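Local coordinates for Thiol:disulfide interchange protein DsbA (Pseudomonas aeruginosa, PDB 4ZL8) that probably introduces disulfide bonds into other proteins by passing on its own redox-active disulfide, as a periplasmic thiol:disulfide oxidoreductase of the thioredoxin family, at residues A42-P45 against T46-W50; M84-E87 against H88-H91; V94-I98 against H99-K103. The protein carries 1 engineered substitution. One frame throughout, in Å; residues are numbered along the deposited sequence.

Interaction 1. Residues A42-P45 against T46-W50; sequences AFEP and TIVPW
Phe43 and Ile47, one helical turn apart, make the main apolar contact. Ile47 CB sits over one face of the Phe43 ring, 4.0 Å from its centroid and 17° off the normal, a CH-pi contact. Swinging CG away from the backbone N (chi1 -169°) carries the Phe43 ring forward along the helix, where its CE2 also meets Ile47 CD1 at 3.7 Å. Thr46 CG2 approaches the same ring obliquely.

In the backbone, Phe43 O accepts from both Ile47 N (3.0 Å) and Thr46 N (2.9 Å), and Glu44 O accepts from Val48 N. The helix is kinked here: Pro45 and Pro49 lack an N-H, and Thr46 N turns to Phe43 O instead of Ala42 O. Pro49 CD lies 3.2 Å from Pro45 O. A water bridges Ala42 O and Thr46 OG1, the latter at 2.7 Å.

The Glu44 carboxylate runs past Ile47 CG2 and Val48 CG2 to its partners, a salt bridge with Arg62 and a hydrogen bond with His91. This is the helix of the beta-alpha-beta unit between strands 27-33 and 58-64: Ile47 packs on both strands, while Phe43 and Thr46 face Thr175 and Leu176 of helix 172-188.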
ATOM      1  N   ALA A  42      -7.887  10.347   2.515  1.00 11.45           N
ATOM      2  CA  ALA A  42      -9.331  10.443   2.378  1.00 11.39           C
ATOM      3  C   ALA A  42      -9.980   9.111   1.985  1.00 11.13           C
ATOM      4  O   ALA A  42     -11.163   8.909   2.249  1.00 13.74           O
ATOM      5  CB  ALA A  42      -9.679  11.503   1.369  1.00 12.63           C
ATOM      6  N   PHE A  43      -9.221   8.230   1.342  1.00 10.52           N
ATOM      7  CA  PHE A  43      -9.702   6.903   0.943  1.00 10.81           C
ATOM      8  C   PHE A  43      -9.716   5.914   2.091  1.00 11.03           C
ATOM      9  O   PHE A  43     -10.453   4.917   2.044  1.00 11.93           O
ATOM     10  CB  PHE A  43      -8.795   6.393  -0.178  1.00 11.28           C
ATOM     11  CG  PHE A  43      -9.280   5.158  -0.917  1.00 11.63           C
ATOM     12  CD1 PHE A  43     -10.613   4.957  -1.228  1.00 13.13           C
ATOM     13  CD2 PHE A  43      -8.341   4.259  -1.388  1.00 11.32           C
ATOM     14  CE1 PHE A  43     -11.009   3.823  -1.954  1.00 14.87           C
ATOM     15  CE2 PHE A  43      -8.727   3.141  -2.116  1.00 13.53           C
ATOM     16  CZ  PHE A  43     -10.065   2.932  -2.406  1.00 13.71           C
ATOM     17  N   GLU A  44      -8.932   6.161   3.139  1.00 11.01           N
ATOM     18  CA  GLU A  44      -8.823   5.202   4.240  1.00 12.68           C
ATOM     19  C   GLU A  44     -10.155   4.740   4.834  1.00 12.84           C
ATOM     20  O   GLU A  44     -10.328   3.539   5.065  1.00 13.65           O
ATOM     21  CB  GLU A  44      -7.904   5.741   5.337  1.00 13.23           C
ATOM     22  CG  GLU A  44      -6.447   5.738   4.925  1.00 11.27           C
ATOM     23  CD  GLU A  44      -5.843   4.355   4.927  1.00 11.89           C
ATOM     24  OE1 GLU A  44      -5.634   3.823   6.027  1.00 13.67           O
ATOM     25  OE2 GLU A  44      -5.613   3.787   3.840  1.00 14.82           O
ATOM     26  N   PRO A  45     -11.091   5.653   5.104  1.00 12.44           N
ATOM     27  CA  PRO A  45     -12.347   5.170   5.710  1.00 14.05           C
ATOM     28  C   PRO A  45     -13.148   4.233   4.799  1.00 14.03           C
ATOM     29  O   PRO A  45     -14.040   3.511   5.272  1.00 16.41           O
ATOM     30  CB  PRO A  45     -13.134   6.456   5.998  1.00 15.03           C
ATOM     31  CG  PRO A  45     -12.126   7.549   5.941  1.00 16.31           C
ATOM     32  CD  PRO A  45     -11.018   7.121   5.048  1.00 13.17           C
ATOM     33  N   THR A  46     -12.813   4.216   3.519  1.00 13.73           N
ATOM     34  CA  THR A  46     -13.471   3.316   2.569  1.00 16.61           C
ATOM     35  C   THR A  46     -12.711   1.990   2.463  1.00 14.94           C
ATOM     36  O   THR A  46     -13.300   0.912   2.602  1.00 14.89           O
ATOM     37  CB  THR A  46     -13.589   3.989   1.193  1.00 16.17           C
ATOM     38  OG1 THR A  46     -14.400   5.172   1.316  1.00 18.46           O
ATOM     39  CG2 THR A  46     -14.249   3.063   0.183  1.00 17.26           C
ATOM     40  N   ILE A  47     -11.404   2.058   2.261  1.00 12.55           N
ATOM     41  CA  ILE A  47     -10.643   0.854   1.972  1.00 12.58           C
ATOM     42  C   ILE A  47     -10.331   0.053   3.247  1.00 13.37           C
ATOM     43  O   ILE A  47     -10.267  -1.164   3.208  1.00 14.42           O
ATOM     44  CB  ILE A  47      -9.352   1.165   1.150  1.00 14.48           C
ATOM     45  CG1 ILE A  47      -8.762  -0.143   0.630  1.00 12.77           C
ATOM     46  CG2 ILE A  47      -8.314   1.973   1.965  1.00 12.70           C
ATOM     47  CD1 ILE A  47      -7.679   0.043  -0.374  1.00 14.81           C
ATOM     48  N   VAL A  48     -10.166   0.711   4.386  1.00 13.94           N
ATOM     49  CA  VAL A  48      -9.820  -0.022   5.603  1.00 14.04           C
ATOM     50  C   VAL A  48     -10.869  -1.075   5.987  1.00 15.05           C
ATOM     51  O   VAL A  48     -10.534  -2.258   6.102  1.00 16.76           O
ATOM     52  CB  VAL A  48      -9.491   0.927   6.776  1.00 17.01           C
ATOM     53  CG1 VAL A  48      -9.382   0.146   8.099  1.00 16.83           C
ATOM     54  CG2 VAL A  48      -8.172   1.675   6.512  1.00 16.42           C
ATOM     55  N   PRO A  49     -12.132  -0.688   6.188  1.00 13.82           N
ATOM     56  CA  PRO A  49     -13.053  -1.743   6.621  1.00 16.27           C
ATOM     57  C   PRO A  49     -13.226  -2.829   5.561  1.00 18.12           C
ATOM     58  O   PRO A  49     -13.386  -4.014   5.884  1.00 17.24           O
ATOM     59  CB  PRO A  49     -14.373  -1.003   6.872  1.00 17.03           C
ATOM     60  CG  PRO A  49     -14.252   0.300   6.130  1.00 20.66           C
ATOM     61  CD  PRO A  49     -12.786   0.627   6.047  1.00 17.64           C
ATOM     62  N   TRP A  50     -13.198  -2.452   4.295  1.00 15.56           N
ATOM     63  CA  TRP A  50     -13.305  -3.436   3.214  1.00 14.54           C
ATOM     64  C   TRP A  50     -12.153  -4.429   3.267  1.00 13.95           C
ATOM     65  O   TRP A  50     -12.342  -5.650   3.124  1.00 15.29           O
ATOM     66  CB  TRP A  50     -13.319  -2.685   1.872  1.00 13.59           C
ATOM     67  CG  TRP A  50     -13.261  -3.549   0.623  1.00 13.26           C
ATOM     68  CD1 TRP A  50     -14.317  -4.104  -0.018  1.00 15.50           C
ATOM     69  CD2 TRP A  50     -12.102  -3.905  -0.131  1.00 12.54           C
ATOM     70  NE1 TRP A  50     -13.893  -4.806  -1.131  1.00 13.42           N
ATOM     71  CE2 TRP A  50     -12.532  -4.703  -1.217  1.00 13.66           C
ATOM     72  CE3 TRP A  50     -10.736  -3.629   0.006  1.00 14.76           C
ATOM     73  CZ2 TRP A  50     -11.642  -5.226  -2.166  1.00 15.65           C
ATOM     74  CZ3 TRP A  50      -9.850  -4.146  -0.943  1.00 14.96           C
ATOM     75  CH2 TRP A  50     -10.313  -4.933  -2.016  1.00 15.49           C
TER
HETATM   76  O   HOH W   1     -13.159   7.516   0.875  1.00 27.31           O

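Interaction 2. Residues M84-E87 against H88-H91; sequences MGVE and HDVH
Glu87 and His91 meet through a carboxylate-imidazole hydrogen bond one turn apart, at the start of helix 87-99. His91 ND1 donates to Glu87 OE2 over 2.6 Å and nearly straight, with 167° at the hydrogen. The oxygen lies at the ring edge, essentially in the imidazole plane, and accepts the N-H on its syn lone pair, the side of the other carboxylate oxygen. The carboxylate as a whole stands steeply across the ring, the two planes being 72° apart. A sharp bend at the second torsion of Glu87 (chi2 -83°) turns the acid toward the next turn of the helix and brings OE2 to ND1.

The turn leading into the helix is shaped by the backbone. Gly85, with positive phi, closes helix 70-84 in a Schellman motif, and Val86 follows at the N-cap of the next helix. Val86 O accepts from Val90 N at 3.3 Å and weakly from Asp89 N, while Val90 N also donates to Glu87 O. Val90 CG2 packs 3.6 Å from Val86 O, and Asp89 OD2 comes within 3.7 Å of Val86 CA.

Both nitrogens of the imidazole meet a glutamate, since His91 NE2 is hydrogen-bonded to Glu44 of helix 38-52. Glu87 OE2 has a second partner in the hydroxyl of Tyr35. Bonding at ND1 and NE2 fixes the rotation of the buried ring, and the Phe95 ring meets it steeply. Two acids facing ND1 and NE2 would be expected to stabilise positive charge on the imidazole and probably raise its pKa, though a glutamate might instead share the proton; the short bond to Glu87 OE2 is consistent with a strongly polarised N-H.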
ATOM      1  N   MET A  84       8.828  -4.837  11.721  1.00 13.66           N
ATOM      2  CA  MET A  84       8.670  -4.944  13.168  1.00 14.24           C
ATOM      3  C   MET A  84       7.359  -5.603  13.588  1.00 17.42           C
ATOM      4  O   MET A  84       7.189  -5.926  14.760  1.00 19.25           O
ATOM      5  CB  MET A  84       8.741  -3.572  13.816  1.00 13.76           C
ATOM      6  CG  MET A  84      10.112  -2.964  13.788  1.00 13.59           C
ATOM      7  SD  MET A  84      10.177  -1.343  14.550  1.00 15.32           S
ATOM      8  CE  MET A  84      10.054  -1.759  16.288  1.00 17.55           C
ATOM      9  N   GLY A  85       6.442  -5.785  12.642  1.00 14.12           N
ATOM     10  CA  GLY A  85       5.170  -6.431  12.916  1.00 15.79           C
ATOM     11  C   GLY A  85       4.154  -5.514  13.577  1.00 16.50           C
ATOM     12  O   GLY A  85       3.199  -6.015  14.170  1.00 19.68           O
ATOM     13  N   VAL A  86       4.350  -4.199  13.470  1.00 14.96           N
ATOM     14  CA  VAL A  86       3.512  -3.235  14.181  1.00 16.05           C
ATOM     15  C   VAL A  86       2.781  -2.236  13.280  1.00 15.24           C
ATOM     16  O   VAL A  86       2.082  -1.360  13.789  1.00 16.33           O
ATOM     17  CB  VAL A  86       4.332  -2.423  15.208  1.00 21.80           C
ATOM     18  CG1 VAL A  86       4.997  -3.358  16.201  1.00 29.74           C
ATOM     19  CG2 VAL A  86       5.351  -1.546  14.507  1.00 22.45           C
ATOM     20  N   GLU A  87       2.916  -2.336  11.961  1.00 14.57           N
ATOM     21  CA  GLU A  87       2.321  -1.299  11.116  1.00 13.46           C
ATOM     22  C   GLU A  87       0.826  -1.232  11.305  1.00 17.24           C
ATOM     23  O   GLU A  87       0.277  -0.134  11.380  1.00 15.14           O
ATOM     24  CB  GLU A  87       2.665  -1.480   9.634  1.00 13.34           C
ATOM     25  CG  GLU A  87       2.557  -0.193   8.804  1.00 13.81           C
ATOM     26  CD  GLU A  87       1.152   0.119   8.332  1.00 14.39           C
ATOM     27  OE1 GLU A  87       0.315  -0.794   8.236  1.00 16.79           O
ATOM     28  OE2 GLU A  87       0.913   1.320   8.028  1.00 13.46           O
ATOM     29  N   HIS A  88       0.161  -2.379  11.368  1.00 15.87           N
ATOM     30  CA  HIS A  88      -1.290  -2.399  11.464  1.00 16.51           C
ATOM     31  C   HIS A  88      -1.733  -1.661  12.710  1.00 19.80           C
ATOM     32  O   HIS A  88      -2.738  -0.947  12.681  1.00 20.80           O
ATOM     33  CB  HIS A  88      -1.816  -3.830  11.488  1.00 18.65           C
ATOM     34  CG  HIS A  88      -3.293  -3.933  11.693  1.00 26.21           C
ATOM     35  ND1 HIS A  88      -4.193  -3.949  10.649  1.00 33.28           N
ATOM     36  CD2 HIS A  88      -4.026  -4.056  12.824  1.00 31.97           C
ATOM     37  CE1 HIS A  88      -5.418  -4.064  11.131  1.00 30.49           C
ATOM     38  NE2 HIS A  88      -5.344  -4.139  12.448  1.00 35.32           N
ATOM     39  N   ASP A  89      -0.955  -1.797  13.781  1.00 18.70           N
ATOM     40  CA  ASP A  89      -1.325  -1.238  15.077  1.00 22.17           C
ATOM     41  C   ASP A  89      -1.186   0.286  15.152  1.00 18.68           C
ATOM     42  O   ASP A  89      -1.913   0.931  15.901  1.00 21.40           O
ATOM     43  CB  ASP A  89      -0.463  -1.868  16.178  1.00 29.22           C
ATOM     44  CG  ASP A  89      -0.519  -3.390  16.175  1.00 45.82           C
ATOM     45  OD1 ASP A  89      -1.636  -3.958  16.144  1.00 39.61           O
ATOM     46  OD2 ASP A  89       0.564  -4.015  16.201  1.00 51.08           O
ATOM     47  N   VAL A  90      -0.269   0.850  14.374  1.00 14.46           N
ATOM     48  CA  VAL A  90      -0.005   2.292  14.389  1.00 15.10           C
ATOM     49  C   VAL A  90      -0.405   2.981  13.076  1.00 13.75           C
ATOM     50  O   VAL A  90      -0.218   4.186  12.924  1.00 14.15           O
ATOM     51  CB  VAL A  90       1.465   2.609  14.696  1.00 16.21           C
ATOM     52  CG1 VAL A  90       1.916   1.955  16.007  1.00 19.59           C
ATOM     53  CG2 VAL A  90       2.379   2.177  13.550  1.00 15.03           C
ATOM     54  N   HIS A  91      -0.997   2.216  12.163  1.00 14.62           N
ATOM     55  CA  HIS A  91      -1.320   2.714  10.821  1.00 14.35           C
ATOM     56  C   HIS A  91      -2.191   3.975  10.842  1.00 12.20           C
ATOM     57  O   HIS A  91      -1.831   4.997  10.234  1.00 12.89           O
ATOM     58  CB  HIS A  91      -2.025   1.599  10.041  1.00 14.41           C
ATOM     59  CG  HIS A  91      -2.453   1.998   8.665  1.00 13.56           C
ATOM     60  ND1 HIS A  91      -1.593   2.032   7.594  1.00 13.25           N
ATOM     61  CD2 HIS A  91      -3.667   2.355   8.188  1.00 16.23           C
ATOM     62  CE1 HIS A  91      -2.255   2.422   6.516  1.00 11.94           C
ATOM     63  NE2 HIS A  91      -3.511   2.620   6.850  1.00 14.87           N
TER

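Interaction 3. Residues V94-I98 against H99-K103; sequences VFEAI and HKEHK
His99 lies beside Phe95, both side chains pointing the same way, and they meet rim to rim: His99 CD2 comes to the edge of the Phe95 ring, 3.8 Å from CD1, with the planes 29° apart. One face of the imidazole takes Ile98 CG2, 4.0 Å from the ring centroid in a CH-pi contact. His99 N keeps the regular helical bond to Phe95 O.

Lys100 N donates to Glu96 O at 2.8 Å. The Glu96 chain bends at its second torsion (chi2 74°), which lays the carboxylate alongside Lys100, with OE2 3.3 Å from Lys100 CG; the ammonium group leads away, while Glu96 OE1 is hydrogen-bonded to Tyr41 OH. Glu101 N reaches the same Glu96 O at 3.1 Å, one residue further than an alpha-helical bond, and only weakly Ala97 O, which marks the widening of the final turn. Its side chain lies against Ala97 CA.

The chain turns at His102, which has positive phi, and Lys103 N then closes back on Ala97 O at 2.9 Å. Lys103 O approaches Ile98 CA in a CA-H...O contact, and one water joins it to Ile98 O.

This end of helix 87-99 packs against helix 38-52 through Tyr41, on which His99 stacks and Phe95 rests, and against helix 108-116 through Phe114, which touches Ala97 and Lys103. His99 NE2 hydrogen-bonds Tyr35 O.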
ATOM      1  N   VAL A  94      -0.356   7.053  12.246  1.00 11.91           N
ATOM      2  CA  VAL A  94       0.619   7.693  11.369  1.00 12.51           C
ATOM      3  C   VAL A  94      -0.109   8.617  10.405  1.00 11.88           C
ATOM      4  O   VAL A  94       0.267   9.771  10.246  1.00 12.07           O
ATOM      5  CB  VAL A  94       1.480   6.662  10.613  1.00 11.15           C
ATOM      6  CG1 VAL A  94       2.318   7.333   9.537  1.00 11.66           C
ATOM      7  CG2 VAL A  94       2.380   5.897  11.584  1.00 14.59           C
ATOM      8  N   PHE A  95      -1.177   8.133   9.787  1.00 12.14           N
ATOM      9  CA  PHE A  95      -1.983   8.987   8.929  1.00 13.19           C
ATOM     10  C   PHE A  95      -2.491  10.210   9.693  1.00 12.70           C
ATOM     11  O   PHE A  95      -2.485  11.334   9.153  1.00 13.82           O
ATOM     12  CB  PHE A  95      -3.166   8.216   8.332  1.00 13.23           C
ATOM     13  CG  PHE A  95      -2.916   7.660   6.951  1.00 12.10           C
ATOM     14  CD1 PHE A  95      -2.729   8.509   5.871  1.00 14.61           C
ATOM     15  CD2 PHE A  95      -2.901   6.290   6.721  1.00 12.54           C
ATOM     16  CE1 PHE A  95      -2.521   8.023   4.605  1.00 12.27           C
ATOM     17  CE2 PHE A  95      -2.691   5.804   5.446  1.00 13.40           C
ATOM     18  CZ  PHE A  95      -2.512   6.658   4.394  1.00 12.67           C
ATOM     19  N   GLU A  96      -2.970  10.024  10.920  1.00 13.40           N
ATOM     20  CA  GLU A  96      -3.541  11.133  11.664  1.00 14.62           C
ATOM     21  C   GLU A  96      -2.441  12.140  12.050  1.00 14.08           C
ATOM     22  O   GLU A  96      -2.666  13.359  12.012  1.00 15.88           O
ATOM     23  CB  GLU A  96      -4.305  10.632  12.900  1.00 21.18           C
ATOM     24  CG  GLU A  96      -5.383  11.588  13.390  1.00 29.51           C
ATOM     25  CD  GLU A  96      -6.652  11.620  12.512  1.00 38.28           C
ATOM     26  OE1 GLU A  96      -6.710  10.985  11.420  1.00 28.12           O
ATOM     27  OE2 GLU A  96      -7.612  12.303  12.923  1.00 48.62           O
ATOM     28  N   ALA A  97      -1.265  11.637  12.403  1.00 14.04           N
ATOM     29  CA  ALA A  97      -0.155  12.530  12.777  1.00 15.66           C
ATOM     30  C   ALA A  97       0.195  13.475  11.619  1.00 14.30           C
ATOM     31  O   ALA A  97       0.385  14.670  11.799  1.00 15.30           O
ATOM     32  CB  ALA A  97       1.058  11.724  13.169  1.00 15.59           C
ATOM     33  N   ILE A  98       0.266  12.905  10.430  1.00 12.68           N
ATOM     34  CA  ILE A  98       0.690  13.658   9.254  1.00 13.04           C
ATOM     35  C   ILE A  98      -0.388  14.615   8.781  1.00 13.12           C
ATOM     36  O   ILE A  98      -0.097  15.754   8.465  1.00 14.58           O
ATOM     37  CB  ILE A  98       1.104  12.696   8.150  1.00 10.50           C
ATOM     38  CG1 ILE A  98       2.421  12.022   8.531  1.00 11.92           C
ATOM     39  CG2 ILE A  98       1.241  13.410   6.800  1.00 12.95           C
ATOM     40  CD1 ILE A  98       2.813  10.818   7.674  1.00 12.09           C
ATOM     41  N   HIS A  99      -1.645  14.192   8.792  1.00 12.11           N
ATOM     42  CA  HIS A  99      -2.706  14.983   8.186  1.00 13.05           C
ATOM     43  C   HIS A  99      -3.506  15.822   9.153  1.00 14.98           C
ATOM     44  O   HIS A  99      -4.086  16.799   8.760  1.00 18.23           O
ATOM     45  CB  HIS A  99      -3.652  14.097   7.370  1.00 12.94           C
ATOM     46  CG  HIS A  99      -2.982  13.477   6.199  1.00 12.67           C
ATOM     47  ND1 HIS A  99      -2.899  14.107   4.972  1.00 12.94           N
ATOM     48  CD2 HIS A  99      -2.304  12.318   6.077  1.00 10.51           C
ATOM     49  CE1 HIS A  99      -2.212  13.345   4.143  1.00 11.53           C
ATOM     50  NE2 HIS A  99      -1.836  12.255   4.784  1.00 11.47           N
ATOM     51  N   LYS A 100      -3.555  15.439  10.416  1.00 16.32           N
ATOM     52  CA  LYS A 100      -4.302  16.233  11.381  1.00 17.07           C
ATOM     53  C   LYS A 100      -3.383  16.953  12.363  1.00 19.41           C
ATOM     54  O   LYS A 100      -3.676  18.089  12.753  1.00 24.53           O
ATOM     55  CB  LYS A 100      -5.303  15.349  12.132  1.00 21.93           C
ATOM     56  CG  LYS A 100      -6.450  14.847  11.260  1.00 29.09           C
ATOM     57  CD  LYS A 100      -7.126  15.968  10.478  0.46 30.14           C
ATOM     58  CE  LYS A 100      -8.315  15.452   9.673  0.83 34.86           C
ATOM     59  NZ  LYS A 100      -8.428  16.114   8.345  0.24 34.87           N
ATOM     60  N   GLU A 101      -2.289  16.313  12.764  1.00 18.37           N
ATOM     61  CA  GLU A 101      -1.435  16.871  13.815  1.00 22.86           C
ATOM     62  C   GLU A 101      -0.237  17.656  13.271  1.00 28.47           C
ATOM     63  O   GLU A 101       0.595  18.121  14.038  1.00 31.67           O
ATOM     64  CB  GLU A 101      -0.939  15.769  14.740  1.00 26.34           C
ATOM     65  CG  GLU A 101      -2.034  14.911  15.372  1.00 25.98           C
ATOM     66  CD  GLU A 101      -1.459  13.656  16.030  1.00 35.05           C
ATOM     67  OE1 GLU A 101      -0.262  13.662  16.387  1.00 39.06           O
ATOM     68  OE2 GLU A 101      -2.196  12.661  16.176  1.00 38.60           O
ATOM     69  N   HIS A 102      -0.144  17.772  11.951  1.00 25.58           N
ATOM     70  CA  HIS A 102       0.903  18.572  11.321  1.00 27.16           C
ATOM     71  C   HIS A 102       2.320  18.038  11.548  1.00 28.91           C
ATOM     72  O   HIS A 102       3.296  18.781  11.402  1.00 30.17           O
ATOM     73  CB  HIS A 102       0.811  20.030  11.802  1.00 40.32           C
ATOM     74  CG  HIS A 102      -0.511  20.680  11.520  1.00 43.52           C
ATOM     75  ND1 HIS A 102      -1.100  20.655  10.273  1.00 47.07           N
ATOM     76  CD2 HIS A 102      -1.356  21.372  12.321  1.00 48.89           C
ATOM     77  CE1 HIS A 102      -2.251  21.302  10.320  1.00 52.16           C
ATOM     78  NE2 HIS A 102      -2.429  21.749  11.550  1.00 52.17           N
ATOM     79  N   LYS A 103       2.448  16.756  11.880  1.00 18.93           N
ATOM     80  CA  LYS A 103       3.765  16.179  12.088  1.00 20.03           C
ATOM     81  C   LYS A 103       4.358  15.784  10.740  1.00 17.93           C
ATOM     82  O   LYS A 103       3.679  15.184   9.904  1.00 18.12           O
ATOM     83  CB  LYS A 103       3.689  14.978  13.033  1.00 17.13           C
ATOM     84  CG  LYS A 103       3.232  15.387  14.428  1.00 25.49           C
ATOM     85  CD  LYS A 103       3.142  14.224  15.380  1.00 29.97           C
ATOM     86  CE  LYS A 103       2.688  14.676  16.764  1.00 38.80           C
ATOM     87  NZ  LYS A 103       3.729  15.452  17.471  1.00 40.37           N
TER
HETATM   88  O   HOH W   2       2.402  16.630   8.018  1.00 18.69           O

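Interactions 2 and 3 occupy the two ends of helix 87-99, an N-terminal turn and a C-terminal unwinding, whereas interaction 1 lies on helix 38-52 of the thioredoxin core. All three are partly buried, but interaction 3 lies farthest from the centre of the chain, about 18 Å. Their chemistry differs accordingly: a proline-kinked helix with aromatic packing in interaction 1, a buried polar pair in interaction 2, and in interaction 3 the backbone bonds of a helix end that loosens, with a histidine edge contact. Glu44 joins helix 38-52 to helix 87-99, and besides its polar bond there its CD packs 3.5 Å from Phe95 CE2.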